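Local structure of toll-like receptor 13 (Mus musculus, 4Z0C) at residues D162-H173 with S185-F196. The protein recognises single-stranded bacterial 23S ribosomal RNA through its leucine-rich-repeat ectodomain and signals through MYD88 and TRAF6 to activate NF-kappa-B and the inflammatory response. Sequence-based numbering, arbitrary orientation.
Sequences DLTNNSIMYLDH and SFEGNKLRELNF. With NAG (2-acetamido-2-deoxy-beta-D-glucopyranose), chain M; NAG (2-acetamido-2-deoxy-beta-D-glucopyranose), chain F.
L171 lays its CD2 methyl over one face of the F196 ring, a CH-pi contact 4.2 Å from the ring centroid, while CD1 packs against L191 CD2 at 3.7 Å and reaches the F186 ring. I168 CD1 meets the edge of that same F186 ring, and its CG2 lies alongside L191. F145, on the helix 145-152, adds an edge-to-face ring to F186 and also touches L163, I168 and L171. Beside this cluster, the buried amide of N189 works both ways: OD1 takes the backbone N-H of I168 on a lone pair (2.9 Å), and ND2 gives hydrogens to L163 O (3.0 Å) and F186 O. With CG anti to its own carbonyl carbon (chi1 -80°), the N189 amide reaches across to the 162-173 backbone, where it meets both L163 O and I168 N. N166 ND2 reaches L163 O from the opposite face of the carbonyl plane. This is the asparagine ladder of a leucine-rich-repeat solenoid, here joining LRR 6 to LRR 7 and continued by N212, whose amide bonds to F186 O and L191 N. R192 N to M169 O (2.9 Å) ties the coils together further along. M169 SD sits over one face of the R192 guanidinium, 3.8 Å above its plane. H173 NE2 donates to the syn lone pair of E193 OE2 at 2.5 Å, and E193 OE1 weakly accepts from L171 N. N165 ND2 carries a covalently attached NAG.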
ATOM      1  N   ASP A 162     -33.971 -25.390   9.146  1.00 41.45           N
ATOM      2  CA  ASP A 162     -33.067 -24.605   9.948  1.00 33.83           C
ATOM      3  C   ASP A 162     -33.790 -23.566  10.793  1.00 33.68           C
ATOM      4  O   ASP A 162     -34.363 -22.613  10.266  1.00 28.21           O
ATOM      5  CB  ASP A 162     -32.030 -23.913   9.075  1.00 34.07           C
ATOM      6  CG  ASP A 162     -30.825 -23.463   9.878  1.00 44.50           C
ATOM      7  OD1 ASP A 162     -30.681 -23.925  11.032  1.00 53.55           O
ATOM      8  OD2 ASP A 162     -30.035 -22.640   9.382  1.00 47.43           O
ATOM      9  N   LEU A 163     -33.708 -23.735  12.111  1.00 28.51           N
ATOM     10  CA  LEU A 163     -34.287 -22.784  13.047  1.00 32.37           C
ATOM     11  C   LEU A 163     -33.211 -22.110  13.909  1.00 34.68           C
ATOM     12  O   LEU A 163     -33.513 -21.598  14.987  1.00 36.63           O
ATOM     13  CB  LEU A 163     -35.308 -23.497  13.939  1.00 37.16           C
ATOM     14  CG  LEU A 163     -36.573 -24.028  13.249  1.00 34.49           C
ATOM     15  CD1 LEU A 163     -37.294 -25.062  14.117  1.00 36.81           C
ATOM     16  CD2 LEU A 163     -37.502 -22.861  12.967  1.00 27.87           C
ATOM     17  N   THR A 164     -31.968 -22.077  13.426  1.00 32.83           N
ATOM     18  CA  THR A 164     -30.897 -21.485  14.225  1.00 35.15           C
ATOM     19  C   THR A 164     -31.187 -20.026  14.571  1.00 32.32           C
ATOM     20  O   THR A 164     -31.809 -19.326  13.800  1.00 28.60           O
ATOM     21  CB  THR A 164     -29.475 -21.687  13.634  1.00 26.84           C
ATOM     22  OG1 THR A 164     -28.599 -20.671  14.135  1.00 39.05           O
ATOM     23  CG2 THR A 164     -29.485 -21.560  12.185  1.00 45.76           C
ATOM     24  N   ASN A 165     -30.797 -19.608  15.771  1.00 34.84           N
ATOM     25  CA  ASN A 165     -31.054 -18.247  16.251  1.00 40.73           C
ATOM     26  C   ASN A 165     -32.527 -17.840  16.275  1.00 37.22           C
ATOM     27  O   ASN A 165     -32.936 -16.908  15.590  1.00 41.82           O
ATOM     28  CB  ASN A 165     -30.223 -17.208  15.484  1.00 38.11           C
ATOM     29  CG  ASN A 165     -28.751 -17.453  15.620  1.00 39.63           C
ATOM     30  OD1 ASN A 165     -28.322 -18.115  16.563  1.00 45.21           O
ATOM     31  ND2 ASN A 165     -27.963 -16.925  14.683  1.00 41.48           N
ATOM     32  N   ASN A 166     -33.309 -18.558  17.071  1.00 38.60           N
ATOM     33  CA  ASN A 166     -34.678 -18.176  17.388  1.00 34.27           C
ATOM     34  C   ASN A 166     -34.876 -18.249  18.906  1.00 39.70           C
ATOM     35  O   ASN A 166     -33.905 -18.273  19.654  1.00 40.59           O
ATOM     36  CB  ASN A 166     -35.678 -19.074  16.656  1.00 35.05           C
ATOM     37  CG  ASN A 166     -35.813 -18.724  15.178  1.00 37.22           C
ATOM     38  OD1 ASN A 166     -36.462 -17.743  14.821  1.00 35.39           O
ATOM     39  ND2 ASN A 166     -35.234 -19.553  14.314  1.00 34.38           N
ATOM     40  N   SER A 167     -36.127 -18.302  19.355  1.00 43.67           N
ATOM     41  CA  SER A 167     -36.442 -18.278  20.781  1.00 42.37           C
ATOM     42  C   SER A 167     -37.234 -19.507  21.245  1.00 43.98           C
ATOM     43  O   SER A 167     -38.071 -19.420  22.154  1.00 44.03           O
ATOM     44  CB  SER A 167     -37.230 -17.018  21.125  1.00 43.33           C
ATOM     45  OG  SER A 167     -36.418 -15.878  21.000  1.00 43.71           O
ATOM     46  N   ILE A 168     -36.989 -20.647  20.611  1.00 41.20           N
ATOM     47  CA  ILE A 168     -37.663 -21.871  21.002  1.00 35.67           C
ATOM     48  C   ILE A 168     -37.163 -22.351  22.370  1.00 50.51           C
ATOM     49  O   ILE A 168     -35.961 -22.505  22.609  1.00 52.15           O
ATOM     50  CB  ILE A 168     -37.491 -22.959  19.943  1.00 32.63           C
ATOM     51  CG1 ILE A 168     -38.183 -22.523  18.649  1.00 39.39           C
ATOM     52  CG2 ILE A 168     -38.111 -24.246  20.406  1.00 32.72           C
ATOM     53  CD1 ILE A 168     -37.978 -23.471  17.481  1.00 41.40           C
ATOM     54  N   MET A 169     -38.108 -22.603  23.265  1.00 56.92           N
ATOM     55  CA  MET A 169     -37.796 -22.932  24.643  1.00 53.84           C
ATOM     56  C   MET A 169     -38.204 -24.369  24.887  1.00 48.21           C
ATOM     57  O   MET A 169     -37.542 -25.087  25.631  1.00 40.48           O
ATOM     58  CB  MET A 169     -38.560 -22.003  25.588  1.00 57.75           C
ATOM     59  CG  MET A 169     -38.050 -21.977  27.018  1.00 62.77           C
ATOM     60  SD  MET A 169     -38.557 -20.476  27.884  1.00 81.02           S
ATOM     61  CE  MET A 169     -37.995 -19.211  26.746  1.00 49.00           C
ATOM     62  N   TYR A 170     -39.304 -24.784  24.257  1.00 50.42           N
ATOM     63  CA  TYR A 170     -39.809 -26.142  24.429  1.00 45.22           C
ATOM     64  C   TYR A 170     -40.106 -26.856  23.115  1.00 47.54           C
ATOM     65  O   TYR A 170     -40.536 -26.237  22.148  1.00 49.10           O
ATOM     66  CB  TYR A 170     -41.075 -26.111  25.289  1.00 44.17           C
ATOM     67  CG  TYR A 170     -40.832 -25.512  26.648  1.00 48.76           C
ATOM     68  CD1 TYR A 170     -40.079 -26.194  27.591  1.00 43.72           C
ATOM     69  CD2 TYR A 170     -41.337 -24.257  26.988  1.00 53.54           C
ATOM     70  CE1 TYR A 170     -39.827 -25.655  28.830  1.00 41.96           C
ATOM     71  CE2 TYR A 170     -41.094 -23.709  28.241  1.00 51.01           C
ATOM     72  CZ  TYR A 170     -40.342 -24.423  29.156  1.00 43.91           C
ATOM     73  OH  TYR A 170     -40.072 -23.916  30.405  1.00 42.85           O
ATOM     74  N   LEU A 171     -39.901 -28.169  23.096  1.00 49.32           N
ATOM     75  CA  LEU A 171     -40.347 -28.978  21.969  1.00 57.87           C
ATOM     76  C   LEU A 171     -41.848 -29.263  22.077  1.00 60.01           C
ATOM     77  O   LEU A 171     -42.489 -28.871  23.050  1.00 67.33           O
ATOM     78  CB  LEU A 171     -39.557 -30.290  21.871  1.00 53.90           C
ATOM     79  CG  LEU A 171     -38.145 -30.279  21.276  1.00 46.71           C
ATOM     80  CD1 LEU A 171     -37.737 -28.882  20.815  1.00 46.04           C
ATOM     81  CD2 LEU A 171     -37.136 -30.869  22.236  1.00 51.83           C
ATOM     82  N   ASP A 172     -42.405 -29.910  21.056  1.00 58.51           N
ATOM     83  CA  ASP A 172     -43.839 -30.211  21.008  1.00 65.93           C
ATOM     84  C   ASP A 172     -44.162 -31.643  21.482  1.00 62.87           C
ATOM     85  O   ASP A 172     -43.364 -32.562  21.284  1.00 59.86           O
ATOM     86  CB  ASP A 172     -44.362 -29.975  19.585  1.00 64.97           C
ATOM     87  CG  ASP A 172     -45.756 -30.535  19.372  1.00 70.33           C
ATOM     88  OD1 ASP A 172     -45.860 -31.717  18.983  1.00 69.36           O
ATOM     89  OD2 ASP A 172     -46.742 -29.799  19.592  1.00 72.69           O
ATOM     90  N   HIS A 173     -45.334 -31.835  22.091  1.00 61.09           N
ATOM     91  CA  HIS A 173     -45.681 -33.148  22.650  1.00 54.27           C
ATOM     92  C   HIS A 173     -47.005 -33.776  22.215  1.00 59.68           C
ATOM     93  O   HIS A 173     -47.656 -34.463  22.998  1.00 65.55           O
ATOM     94  CB  HIS A 173     -45.529 -33.145  24.168  1.00 53.81           C
ATOM     95  CG  HIS A 173     -44.128 -32.873  24.605  1.00 61.56           C
ATOM     96  ND1 HIS A 173     -43.150 -33.849  24.613  1.00 60.73           N
ATOM     97  CD2 HIS A 173     -43.520 -31.731  25.000  1.00 63.82           C
ATOM     98  CE1 HIS A 173     -42.011 -33.320  25.013  1.00 63.93           C
ATOM     99  NE2 HIS A 173     -42.207 -32.035  25.255  1.00 64.58           N
ATOM    100  N   SER A 185     -31.816 -28.181  12.885  1.00 27.93           N
ATOM    101  CA  SER A 185     -30.978 -27.388  13.756  1.00 31.21           C
ATOM    102  C   SER A 185     -31.750 -26.473  14.693  1.00 33.83           C
ATOM    103  O   SER A 185     -32.598 -25.704  14.250  1.00 41.44           O
ATOM    104  CB  SER A 185     -29.980 -26.566  12.929  1.00 30.09           C
ATOM    105  OG  SER A 185     -29.228 -25.724  13.782  1.00 33.40           O
ATOM    106  N   PHE A 186     -31.441 -26.559  15.986  1.00 27.24           N
ATOM    107  CA  PHE A 186     -31.961 -25.622  16.991  1.00 33.89           C
ATOM    108  C   PHE A 186     -30.857 -24.709  17.550  1.00 39.27           C
ATOM    109  O   PHE A 186     -30.989 -24.169  18.652  1.00 40.90           O
ATOM    110  CB  PHE A 186     -32.593 -26.378  18.167  1.00 36.28           C
ATOM    111  CG  PHE A 186     -33.800 -27.167  17.797  1.00 36.93           C
ATOM    112  CD1 PHE A 186     -35.049 -26.557  17.719  1.00 41.29           C
ATOM    113  CD2 PHE A 186     -33.693 -28.519  17.518  1.00 33.53           C
ATOM    114  CE1 PHE A 186     -36.176 -27.284  17.362  1.00 32.84           C
ATOM    115  CE2 PHE A 186     -34.813 -29.250  17.157  1.00 36.79           C
ATOM    116  CZ  PHE A 186     -36.054 -28.626  17.078  1.00 34.20           C
ATOM    117  N   GLU A 187     -29.763 -24.562  16.811  1.00 35.05           N
ATOM    118  CA  GLU A 187     -28.633 -23.773  17.287  1.00 39.53           C
ATOM    119  C   GLU A 187     -29.060 -22.365  17.702  1.00 35.11           C
ATOM    120  O   GLU A 187     -29.804 -21.696  16.998  1.00 37.53           O
ATOM    121  CB  GLU A 187     -27.543 -23.693  16.209  1.00 42.37           C
ATOM    122  CG  GLU A 187     -26.386 -22.783  16.564  1.00 42.05           C
ATOM    123  CD  GLU A 187     -25.474 -22.496  15.382  1.00 48.44           C
ATOM    124  OE1 GLU A 187     -25.365 -23.375  14.496  1.00 51.94           O
ATOM    125  OE2 GLU A 187     -24.851 -21.404  15.349  1.00 44.40           O
ATOM    126  N   GLY A 188     -28.598 -21.925  18.862  1.00 31.58           N
ATOM    127  CA  GLY A 188     -28.783 -20.548  19.270  1.00 30.89           C
ATOM    128  C   GLY A 188     -30.207 -20.221  19.656  1.00 36.27           C
ATOM    129  O   GLY A 188     -30.657 -19.089  19.524  1.00 49.67           O
ATOM    130  N   ASN A 189     -30.910 -21.215  20.166  1.00 40.87           N
ATOM    131  CA  ASN A 189     -32.213 -20.976  20.759  1.00 44.82           C
ATOM    132  C   ASN A 189     -32.092 -20.965  22.274  1.00 43.74           C
ATOM    133  O   ASN A 189     -31.011 -20.727  22.824  1.00 39.55           O
ATOM    134  CB  ASN A 189     -33.200 -22.042  20.314  1.00 41.37           C
ATOM    135  CG  ASN A 189     -33.744 -21.779  18.946  1.00 42.22           C
ATOM    136  OD1 ASN A 189     -34.809 -21.194  18.804  1.00 49.17           O
ATOM    137  ND2 ASN A 189     -33.020 -22.214  17.922  1.00 39.23           N
ATOM    138  N   LYS A 190     -33.190 -21.246  22.955  1.00 46.72           N
ATOM    139  CA  LYS A 190     -33.163 -21.257  24.410  1.00 54.14           C
ATOM    140  C   LYS A 190     -33.861 -22.494  24.974  1.00 53.03           C
ATOM    141  O   LYS A 190     -34.658 -22.405  25.906  1.00 58.44           O
ATOM    142  CB  LYS A 190     -33.722 -19.947  24.979  1.00 52.78           C
ATOM    143  CG  LYS A 190     -34.515 -19.138  23.986  1.00 54.71           C
ATOM    144  CD  LYS A 190     -34.216 -17.667  24.123  1.00 54.38           C
ATOM    145  CE  LYS A 190     -34.735 -17.148  25.444  1.00 57.96           C
ATOM    146  NZ  LYS A 190     -36.227 -17.083  25.487  1.00 52.77           N
ATOM    147  N   LEU A 191     -33.549 -23.640  24.370  1.00 51.27           N
ATOM    148  CA  LEU A 191     -34.130 -24.931  24.734  1.00 45.31           C
ATOM    149  C   LEU A 191     -33.917 -25.313  26.185  1.00 43.17           C
ATOM    150  O   LEU A 191     -32.792 -25.263  26.680  1.00 41.31           O
ATOM    151  CB  LEU A 191     -33.537 -26.042  23.872  1.00 39.51           C
ATOM    152  CG  LEU A 191     -34.005 -26.102  22.426  1.00 39.11           C
ATOM    153  CD1 LEU A 191     -33.237 -27.189  21.690  1.00 39.95           C
ATOM    154  CD2 LEU A 191     -35.494 -26.364  22.391  1.00 35.78           C
ATOM    155  N   ARG A 192     -34.994 -25.740  26.843  1.00 49.63           N
ATOM    156  CA  ARG A 192     -34.922 -26.244  28.211  1.00 53.26           C
ATOM    157  C   ARG A 192     -34.966 -27.758  28.188  1.00 49.31           C
ATOM    158  O   ARG A 192     -34.696 -28.400  29.192  1.00 45.95           O
ATOM    159  CB  ARG A 192     -36.084 -25.722  29.057  1.00 54.79           C
ATOM    160  CG  ARG A 192     -36.119 -24.220  29.238  1.00 62.22           C
ATOM    161  CD  ARG A 192     -35.508 -23.775  30.556  1.00 72.48           C
ATOM    162  NE  ARG A 192     -35.533 -22.319  30.678  1.00 82.45           N
ATOM    163  CZ  ARG A 192     -36.566 -21.622  31.145  1.00 84.88           C
ATOM    164  NH1 ARG A 192     -36.501 -20.300  31.215  1.00 82.83           N
ATOM    165  NH2 ARG A 192     -37.670 -22.247  31.533  1.00 87.70           N
ATOM    166  N   GLU A 193     -35.284 -28.331  27.031  1.00 50.93           N
ATOM    167  CA  GLU A 193     -35.442 -29.781  26.937  1.00 53.84           C
ATOM    168  C   GLU A 193     -34.925 -30.329  25.609  1.00 53.16           C
ATOM    169  O   GLU A 193     -34.882 -29.625  24.603  1.00 59.21           O
ATOM    170  CB  GLU A 193     -36.924 -30.157  27.086  1.00 58.36           C
ATOM    171  CG  GLU A 193     -37.657 -30.220  25.743  1.00 68.66           C
ATOM    172  CD  GLU A 193     -39.170 -30.151  25.855  1.00 77.83           C
ATOM    173  OE1 GLU A 193     -39.696 -29.072  26.208  1.00 80.22           O
ATOM    174  OE2 GLU A 193     -39.836 -31.168  25.560  1.00 80.73           O
ATOM    175  N   LEU A 194     -34.544 -31.598  25.615  1.00 47.71           N
ATOM    176  CA  LEU A 194     -34.188 -32.304  24.393  1.00 48.70           C
ATOM    177  C   LEU A 194     -34.975 -33.615  24.303  1.00 49.80           C
ATOM    178  O   LEU A 194     -34.436 -34.653  23.926  1.00 52.52           O
ATOM    179  CB  LEU A 194     -32.676 -32.571  24.331  1.00 44.52           C
ATOM    180  CG  LEU A 194     -31.814 -31.404  23.834  1.00 44.43           C
ATOM    181  CD1 LEU A 194     -30.332 -31.720  23.919  1.00 45.87           C
ATOM    182  CD2 LEU A 194     -32.192 -31.034  22.414  1.00 40.71           C
ATOM    183  N   ASN A 195     -36.255 -33.551  24.652  1.00 47.66           N
ATOM    184  CA  ASN A 195     -37.124 -34.725  24.668  1.00 43.51           C
ATOM    185  C   ASN A 195     -37.886 -34.871  23.347  1.00 43.08           C
ATOM    186  O   ASN A 195     -38.878 -34.176  23.114  1.00 46.21           O
ATOM    187  CB  ASN A 195     -38.101 -34.605  25.852  1.00 47.55           C
ATOM    188  CG  ASN A 195     -39.061 -35.777  25.957  1.00 51.81           C
ATOM    189  OD1 ASN A 195     -38.974 -36.748  25.197  1.00 51.44           O
ATOM    190  ND2 ASN A 195     -40.003 -35.680  26.895  1.00 54.71           N
ATOM    191  N   PHE A 196     -37.444 -35.783  22.486  1.00 39.53           N
ATOM    192  CA  PHE A 196     -38.086 -35.935  21.175  1.00 43.43           C
ATOM    193  C   PHE A 196     -39.090 -37.102  21.066  1.00 49.40           C
ATOM    194  O   PHE A 196     -39.316 -37.606  19.975  1.00 48.30           O
ATOM    195  CB  PHE A 196     -37.030 -36.072  20.061  1.00 44.66           C
ATOM    196  CG  PHE A 196     -36.349 -34.783  19.692  1.00 43.95           C
ATOM    197  CD1 PHE A 196     -35.312 -34.282  20.458  1.00 45.83           C
ATOM    198  CD2 PHE A 196     -36.736 -34.077  18.565  1.00 54.58           C
ATOM    199  CE1 PHE A 196     -34.671 -33.100  20.111  1.00 43.01           C
ATOM    200  CE2 PHE A 196     -36.102 -32.885  18.219  1.00 53.12           C
ATOM    201  CZ  PHE A 196     -35.067 -32.400  19.003  1.00 42.46           C
TER
HETATM  202  C1  NAG M 905     -26.566 -16.973  15.027  1.00 38.77           C
HETATM  203  C2  NAG M 905     -25.938 -16.596  13.682  1.00 37.94           C
HETATM  204  C3  NAG M 905     -24.431 -16.405  13.831  1.00 41.31           C
HETATM  205  C4  NAG M 905     -24.175 -15.341  14.889  1.00 51.38           C
HETATM  206  C5  NAG M 905     -24.853 -15.734  16.208  1.00 49.94           C
HETATM  207  C6  NAG M 905     -24.733 -14.568  17.183  1.00 55.78           C
HETATM  208  C7  NAG M 905     -27.181 -17.428  11.739  1.00 44.74           C
HETATM  209  C8  NAG M 905     -27.330 -18.524  10.717  1.00 28.18           C
HETATM  210  N2  NAG M 905     -26.230 -17.602  12.678  1.00 43.47           N
HETATM  211  O3  NAG M 905     -23.836 -16.019  12.614  1.00 45.52           O
HETATM  212  O4  NAG M 905     -22.782 -15.106  15.054  1.00 55.87           O
HETATM  213  O5  NAG M 905     -26.234 -16.050  16.049  1.00 43.48           O
HETATM  214  O6  NAG M 905     -24.945 -13.373  16.453  1.00 61.45           O
HETATM  215  O7  NAG M 905     -27.935 -16.446  11.697  1.00 49.23           O
HETATM  216  C1  NAG F   1     -21.664 -27.468  15.885  1.00 36.10           C
HETATM  217  C2  NAG F   1     -20.620 -27.630  14.788  1.00 30.01           C
HETATM  218  C3  NAG F   1     -19.639 -26.456  14.759  1.00 29.17           C
HETATM  219  C4  NAG F   1     -20.407 -25.146  14.776  1.00 36.47           C
HETATM  220  C5  NAG F   1     -21.241 -25.171  16.052  1.00 41.21           C
HETATM  221  C6  NAG F   1     -21.909 -23.851  16.393  1.00 45.67           C
HETATM  222  C7  NAG F   1     -19.871 -29.755  14.033  1.00 30.47           C
HETATM  223  C8  NAG F   1     -19.036 -30.985  14.229  1.00 19.83           C
HETATM  224  N2  NAG F   1     -19.909 -28.869  15.016  1.00 30.96           N
HETATM  225  O3  NAG F   1     -18.799 -26.535  13.634  1.00 24.55           O
HETATM  226  O4  NAG F   1     -19.518 -24.058  14.710  1.00 43.41           O
HETATM  227  O5  NAG F   1     -22.215 -26.164  15.844  1.00 38.76           O
HETATM  228  O6  NAG F   1     -22.375 -23.303  15.182  1.00 56.93           O
HETATM  229  O7  NAG F   1     -20.495 -29.557  12.994  1.00 31.99           O